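Local coordinates for lipoprotein (Thermotoga maritima, PDB 2F4I) that is of unknown function but is a predicted periplasmic lipoprotein of the DUF2291 family with an OB fold, at residues V45-T50 against Y74-V79; L103-H108 against F168-T173. All coordinates share one frame; numbering follows the deposited sequence. Where two conformers were deposited one is given.

Contact 1. Residues V45-T50 against Y74-V79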
loop_
_atom_site.group_PDB
_atom_site.type_symbol
_atom_site.label_atom_id
_atom_site.label_comp_id
_atom_site.label_asym_id
_atom_site.label_seq_id
_atom_site.Cartn_x
_atom_site.Cartn_y
_atom_site.Cartn_z
ATOM N N VAL A 45 3.203 11.814 5.776
ATOM C CA VAL A 45 4.343 12.676 6.140
ATOM C C VAL A 45 4.856 12.342 7.541
ATOM O O VAL A 45 6.060 12.181 7.738
ATOM C CB VAL A 45 4.013 14.190 5.997
ATOM C CG1 VAL A 45 5.196 15.085 6.485
ATOM C CG2 VAL A 45 3.695 14.524 4.542
ATOM N N GLU A 46 3.935 12.187 8.500
ATOM C CA GLU A 46 4.311 11.824 9.872
ATOM C C GLU A 46 5.056 10.487 9.948
ATOM O O GLU A 46 6.068 10.391 10.644
ATOM C CB GLU A 46 3.055 11.751 10.740
ATOM C CG GLU A 46 3.321 11.483 12.218
ATOM C CD GLU A 46 2.051 11.426 13.055
ATOM O OE1 GLU A 46 1.023 12.044 12.672
ATOM O OE2 GLU A 46 2.089 10.747 14.103
ATOM N N VAL A 47 4.513 9.446 9.299
ATOM C CA VAL A 47 5.153 8.134 9.272
ATOM C C VAL A 47 6.575 8.220 8.654
ATOM O O VAL A 47 7.550 7.794 9.289
ATOM C CB VAL A 47 4.284 7.073 8.553
ATOM C CG1 VAL A 47 5.033 5.736 8.327
ATOM C CG2 VAL A 47 2.947 6.841 9.273
ATOM N N LEU A 48 6.699 8.796 7.456
ATOM C CA LEU A 48 8.012 8.904 6.830
ATOM C C LEU A 48 9.034 9.746 7.648
ATOM O O LEU A 48 10.199 9.396 7.745
ATOM C CB LEU A 48 7.939 9.417 5.382
ATOM C CG LEU A 48 7.082 8.687 4.348
ATOM C CD1 LEU A 48 7.560 8.971 2.982
ATOM C CD2 LEU A 48 7.030 7.219 4.556
ATOM N N ASN A 49 8.582 10.856 8.221
ATOM C CA ASN A 49 9.444 11.644 9.108
ATOM C C ASN A 49 9.918 10.842 10.300
ATOM O O ASN A 49 11.068 10.927 10.686
ATOM C CB ASN A 49 8.734 12.912 9.599
ATOM C CG ASN A 49 8.693 13.982 8.553
ATOM O OD1 ASN A 49 9.414 13.903 7.560
ATOM N ND2 ASN A 49 7.840 14.974 8.746
ATOM N N THR A 50 9.019 10.051 10.882
ATOM C CA THR A 50 9.411 9.192 12.004
ATOM C C THR A 50 10.402 8.086 11.568
ATOM O O THR A 50 11.341 7.774 12.307
ATOM C CB THR A 50 8.209 8.588 12.737
ATOM O OG1 THR A 50 7.251 9.608 13.024
ATOM C CG2 THR A 50 8.655 7.903 14.047
ATOM N N TYR A 74 3.006 -1.477 7.149
ATOM C CA TYR A 74 2.555 -0.098 7.276
ATOM C C TYR A 74 1.390 0.157 6.344
ATOM O O TYR A 74 1.344 -0.385 5.232
ATOM C CB TYR A 74 3.669 0.848 6.870
ATOM C CG TYR A 74 4.777 0.992 7.869
ATOM C CD1 TYR A 74 5.817 0.061 7.933
ATOM C CD2 TYR A 74 4.806 2.077 8.725
ATOM C CE1 TYR A 74 6.830 0.225 8.831
ATOM C CE2 TYR A 74 5.802 2.245 9.622
ATOM C CZ TYR A 74 6.828 1.323 9.679
ATOM O OH TYR A 74 7.841 1.506 10.594
ATOM N N ILE A 75 0.465 1.003 6.793
ATOM C CA ILE A 75 -0.529 1.550 5.903
ATOM C C ILE A 75 -0.588 3.060 6.100
ATOM O O ILE A 75 -0.706 3.546 7.239
ATOM C CB ILE A 75 -1.866 0.790 6.000
ATOM C CG1 ILE A 75 -2.953 1.496 5.205
ATOM C CG2 ILE A 75 -2.294 0.536 7.387
ATOM C CD1 ILE A 75 -4.044 0.499 4.836
ATOM N N ILE A 76 -0.372 3.782 4.993
ATOM C CA ILE A 76 -0.319 5.236 4.978
ATOM C C ILE A 76 -1.356 5.821 4.026
ATOM O O ILE A 76 -1.837 5.161 3.107
ATOM C CB ILE A 76 1.118 5.812 4.681
ATOM C CG1 ILE A 76 1.659 5.299 3.356
ATOM C CG2 ILE A 76 2.025 5.515 5.848
ATOM C CD1 ILE A 76 2.845 6.104 2.760
ATOM N N GLN A 77 -1.773 7.042 4.332
ATOM C CA GLN A 77 -2.632 7.765 3.441
ATOM C C GLN A 77 -2.130 9.197 3.332
ATOM O O GLN A 77 -1.481 9.734 4.235
ATOM C CB GLN A 77 -4.097 7.629 3.854
ATOM C CG GLN A 77 -4.558 8.340 5.098
ATOM C CD GLN A 77 -6.062 8.110 5.388
ATOM O OE1 GLN A 77 -6.894 7.933 4.457
ATOM N NE2 GLN A 77 -6.427 8.138 6.704
ATOM N N GLY A 78 -2.400 9.807 2.200
ATOM C CA GLY A 78 -2.001 11.190 2.008
ATOM C C GLY A 78 -2.306 11.715 0.629
ATOM O O GLY A 78 -3.072 11.139 -0.115
ATOM N N VAL A 79 -1.704 12.846 0.321
ATOM C CA VAL A 79 -1.839 13.462 -0.978
ATOM C C VAL A 79 -0.432 13.707 -1.476
ATOM O O VAL A 79 0.374 14.275 -0.778
ATOM C CB VAL A 79 -2.595 14.810 -0.872
ATOM C CG1 VAL A 79 -2.664 15.502 -2.221
ATOM C CG2 VAL A 79 -3.982 14.597 -0.302
#

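Contact 2. Residues L103-H108 against F168-T173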
loop_
_atom_site.group_PDB
_atom_site.type_symbol
_atom_site.label_atom_id
_atom_site.label_comp_id
_atom_site.label_asym_id
_atom_site.label_seq_id
_atom_site.Cartn_x
_atom_site.Cartn_y
_atom_site.Cartn_z
ATOM N N LEU A 103 7.765 8.192 -2.475
ATOM C CA LEU A 103 7.001 6.966 -2.716
ATOM C C LEU A 103 7.028 6.565 -4.193
ATOM O O LEU A 103 6.930 7.409 -5.078
ATOM C CB LEU A 103 5.535 7.131 -2.256
ATOM C CG LEU A 103 5.283 7.358 -0.731
ATOM C CD1 LEU A 103 3.882 7.866 -0.492
ATOM C CD2 LEU A 103 5.589 6.058 0.137
ATOM N N PHE A 104 7.216 5.270 -4.439
ATOM C CA PHE A 104 6.947 4.689 -5.737
ATOM C C PHE A 104 5.714 3.820 -5.557
ATOM O O PHE A 104 5.781 2.784 -4.937
ATOM C CB PHE A 104 8.132 3.852 -6.222
ATOM C CG PHE A 104 7.875 3.110 -7.497
ATOM C CD1 PHE A 104 7.193 3.708 -8.557
ATOM C CD2 PHE A 104 8.357 1.838 -7.667
ATOM C CE1 PHE A 104 6.998 3.036 -9.748
ATOM C CE2 PHE A 104 8.158 1.148 -8.867
ATOM C CZ PHE A 104 7.479 1.749 -9.893
ATOM N N LEU A 105 4.600 4.287 -6.088
ATOM C CA LEU A 105 3.338 3.600 -6.028
ATOM C C LEU A 105 3.245 2.710 -7.262
ATOM O O LEU A 105 2.985 3.210 -8.350
ATOM C CB LEU A 105 2.205 4.649 -5.988
ATOM C CG LEU A 105 2.133 5.570 -4.748
ATOM C CD1 LEU A 105 0.986 6.518 -4.870
ATOM C CD2 LEU A 105 2.053 4.782 -3.436
ATOM N N SER A 106 3.469 1.398 -7.087
ATOM C CA SER A 106 3.618 0.453 -8.216
ATOM C C SER A 106 2.626 -0.712 -8.270
ATOM O O SER A 106 1.924 -0.989 -7.284
ATOM C CB SER A 106 5.017 -0.172 -8.184
ATOM O OG SER A 106 5.212 -1.073 -7.113
ATOM N N ASN A 107 2.625 -1.396 -9.415
ATOM C CA ASN A 107 1.803 -2.601 -9.641
ATOM C C ASN A 107 2.562 -3.902 -9.333
ATOM O O ASN A 107 2.113 -4.995 -9.695
ATOM C CB ASN A 107 1.223 -2.640 -11.072
ATOM C CG ASN A 107 2.289 -2.684 -12.119
ATOM O OD1 ASN A 107 3.443 -2.872 -11.787
ATOM N ND2 ASN A 107 1.916 -2.510 -13.394
ATOM N N HIS A 108 3.717 -3.789 -8.681
ATOM C CA HIS A 108 4.504 -4.973 -8.305
ATOM C C HIS A 108 3.956 -5.526 -7.007
ATOM O O HIS A 108 4.505 -5.275 -5.945
ATOM C CB HIS A 108 5.997 -4.651 -8.150
ATOM C CG HIS A 108 6.597 -3.935 -9.329
ATOM N ND1 HIS A 108 6.692 -4.504 -10.581
ATOM C CD2 HIS A 108 7.142 -2.696 -9.441
ATOM C CE1 HIS A 108 7.260 -3.649 -11.414
ATOM N NE2 HIS A 108 7.548 -2.547 -10.746
ATOM N N PHE A 168 -3.983 9.069 -1.982
ATOM C CA PHE A 168 -3.653 7.648 -1.947
ATOM C C PHE A 168 -3.880 7.026 -0.568
ATOM O O PHE A 168 -3.868 7.694 0.441
ATOM C CB PHE A 168 -2.206 7.400 -2.409
ATOM C CG PHE A 168 -1.160 8.041 -1.517
ATOM C CD1 PHE A 168 -0.742 9.347 -1.742
ATOM C CD2 PHE A 168 -0.611 7.362 -0.474
ATOM C CE1 PHE A 168 0.227 9.962 -0.932
ATOM C CE2 PHE A 168 0.370 7.980 0.361
ATOM C CZ PHE A 168 0.779 9.289 0.117
ATOM N N ILE A 169 -4.089 5.726 -0.570
ATOM C CA ILE A 169 -3.885 4.872 0.591
ATOM C C ILE A 169 -2.970 3.777 0.047
ATOM O O ILE A 169 -3.235 3.246 -1.040
ATOM C CB ILE A 169 -5.197 4.290 1.130
ATOM C CG1 ILE A 169 -6.178 5.422 1.563
ATOM C CG2 ILE A 169 -4.931 3.302 2.275
ATOM C CD1 ILE A 169 -7.550 4.931 2.028
ATOM N N ALA A 170 -1.873 3.500 0.752
ATOM C CA ALA A 170 -0.882 2.537 0.295
ATOM C C ALA A 170 -0.263 1.762 1.455
ATOM O O ALA A 170 -0.268 2.229 2.597
ATOM C CB ALA A 170 0.212 3.214 -0.572
ATOM N N VAL A 171 0.240 0.565 1.137
ATOM C CA VAL A 171 0.852 -0.351 2.129
ATOM C C VAL A 171 2.281 -0.622 1.745
ATOM O O VAL A 171 2.638 -0.602 0.565
ATOM C CB VAL A 171 0.090 -1.713 2.245
ATOM C CG1 VAL A 171 -1.321 -1.471 2.696
ATOM C CG2 VAL A 171 0.099 -2.449 0.912
ATOM N N PHE A 172 3.132 -0.791 2.748
ATOM C CA PHE A 172 4.500 -1.170 2.491
ATOM C C PHE A 172 5.011 -1.961 3.657
ATOM O O PHE A 172 4.429 -1.922 4.730
ATOM C CB PHE A 172 5.344 0.051 2.093
ATOM C CG PHE A 172 5.551 1.061 3.173
ATOM C CD1 PHE A 172 6.624 0.928 4.071
ATOM C CD2 PHE A 172 4.723 2.159 3.282
ATOM C CE1 PHE A 172 6.835 1.838 5.072
ATOM C CE2 PHE A 172 4.944 3.101 4.268
ATOM C CZ PHE A 172 5.997 2.943 5.183
ATOM N N THR A 173 6.047 -2.757 3.397
ATOM C CA THR A 173 6.613 -3.685 4.372
ATOM C C THR A 173 8.080 -3.376 4.564
ATOM O O THR A 173 8.777 -3.253 3.593
ATOM C CB THR A 173 6.466 -5.139 3.891
ATOM O OG1 THR A 173 5.089 -5.378 3.617
ATOM C CG2 THR A 173 6.959 -6.148 4.946
#

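Contact 1. Residues V45-T50 against Y74-V79
Val47 meets Tyr74 and Ile76 with one methyl for each, and these three buried side chains join helix 44-53 to strand 72-81 of the OB-fold sheet. Val47 CG1 sits obliquely against the tyrosine ring, 3.7 Å from Tyr74 CD2 and almost as near to CE2, so it rests by the ring bond that those two carbons share. Its other methyl, CG2, goes to the isoleucine branch, 3.8 Å from Ile76 CG2, and Val47 CB lies about as close to that same carbon. The valine splits its branches this way because CG1 stands anti to the backbone N (chi1 171°), leaving CG2 beside the N and turned down the strand toward Ile76. The backbones stay well apart: Val47 CA and Ile76 CA are 7.5 Å from each other. Tyr74 and Ile76 are two positions apart and both point at the helix, while Ile75 between them points away, so the helix packs against one face of the strand.

Around this apolar cluster, other groups hold the tyrosine. Its ring stacks with Phe172 on the neighbouring strand, its hydroxyl is hydrogen-bonded to His59 ND1, and Leu51 and Ala58 pack on it from helices 44-53 and 55-59. Tyr74 and Ile76 also exchange backbone hydrogen bonds with Phe172 and Ala170, which fixes the strand in the sheet. The start of the helix is tied down too, through Glu46 N to Asp43 OD2. One turn further along, Thr50 OG1 folds back to Glu46 O at 2.8 Å, tilted 30° from the carbonyl plane, while Thr50 N reaches the same oxygen from the opposite face.

Contact 2. Residues L103-H108 against F168-T173
Leu103 and Leu105 meet Phe168 and Ala170 in an apolar contact inside the barrel of the OB fold, where strands 103-106 and 165-174 face each other instead of pairing. Strand 184-193 lies between them in the order of the sheet, and the curl of that sheet brings them face to face. The segment axes run nearly at right angles (98°), with a closest approach of 9.0 Å, so the gap has to be bridged by side chains.

Leu103 uses a single methyl. Its CD1 comes obliquely onto the far end of the phenylalanine ring, 3.5 Å from Phe168 CZ and 3.6 Å from Phe168 CE2. Leu105 works nearer the opposite backbone and divides its two methyls: Leu105 CD2 touches Ala170 CB at 3.7 Å, while Leu105 CD1 lies 4.1 Å from Phe168 CB, a looser approach in which the two side chains cross at about a right angle. The ring can stand up toward Leu103 because Phe168 CG takes the crowded position between backbone N and carbonyl carbon (chi1 63°). Ala170, by contrast, offers only CB, so Leu105 can come down close to the strand there.

Further residues fill in around the four. Ile76 of strand 72-81 touches both Leu103 and Phe168, Leu191 of strand 184-193 lies on Leu105, and Val94 packs on Phe168. Backbone hydrogen bonds hold strand 103-106 itself, to Ile90 and Val92 along one of its edges, in and just past strand 89-91, and to Ile184 and Ala186 of strand 184-193 along the other.

With methyls, an aromatic ring and a bare CB meeting in a fully buried place, the two strands hold together here through van der Waals contact and the exclusion of water, with no polar link between them.

In the fold
Both contacts are buried and apolar, but the centre of contact 2 lies about 4 Å from the centre of the chain and that of contact 1 about 11 Å, nearer the side where helix 44-53 packs. Strands 72-81 and 165-174 are neighbours in the sheet and so tie the two contacts together. Ile76 serves both: its CG2 faces the helix, while Ile76 CD1 comes 3.8 Å from Leu103 CD2. Contact 1 joins a helix to a strand and has a polar fringe at the tyrosine hydroxyl; contact 2 joins two crossing strands through hydrocarbon groups.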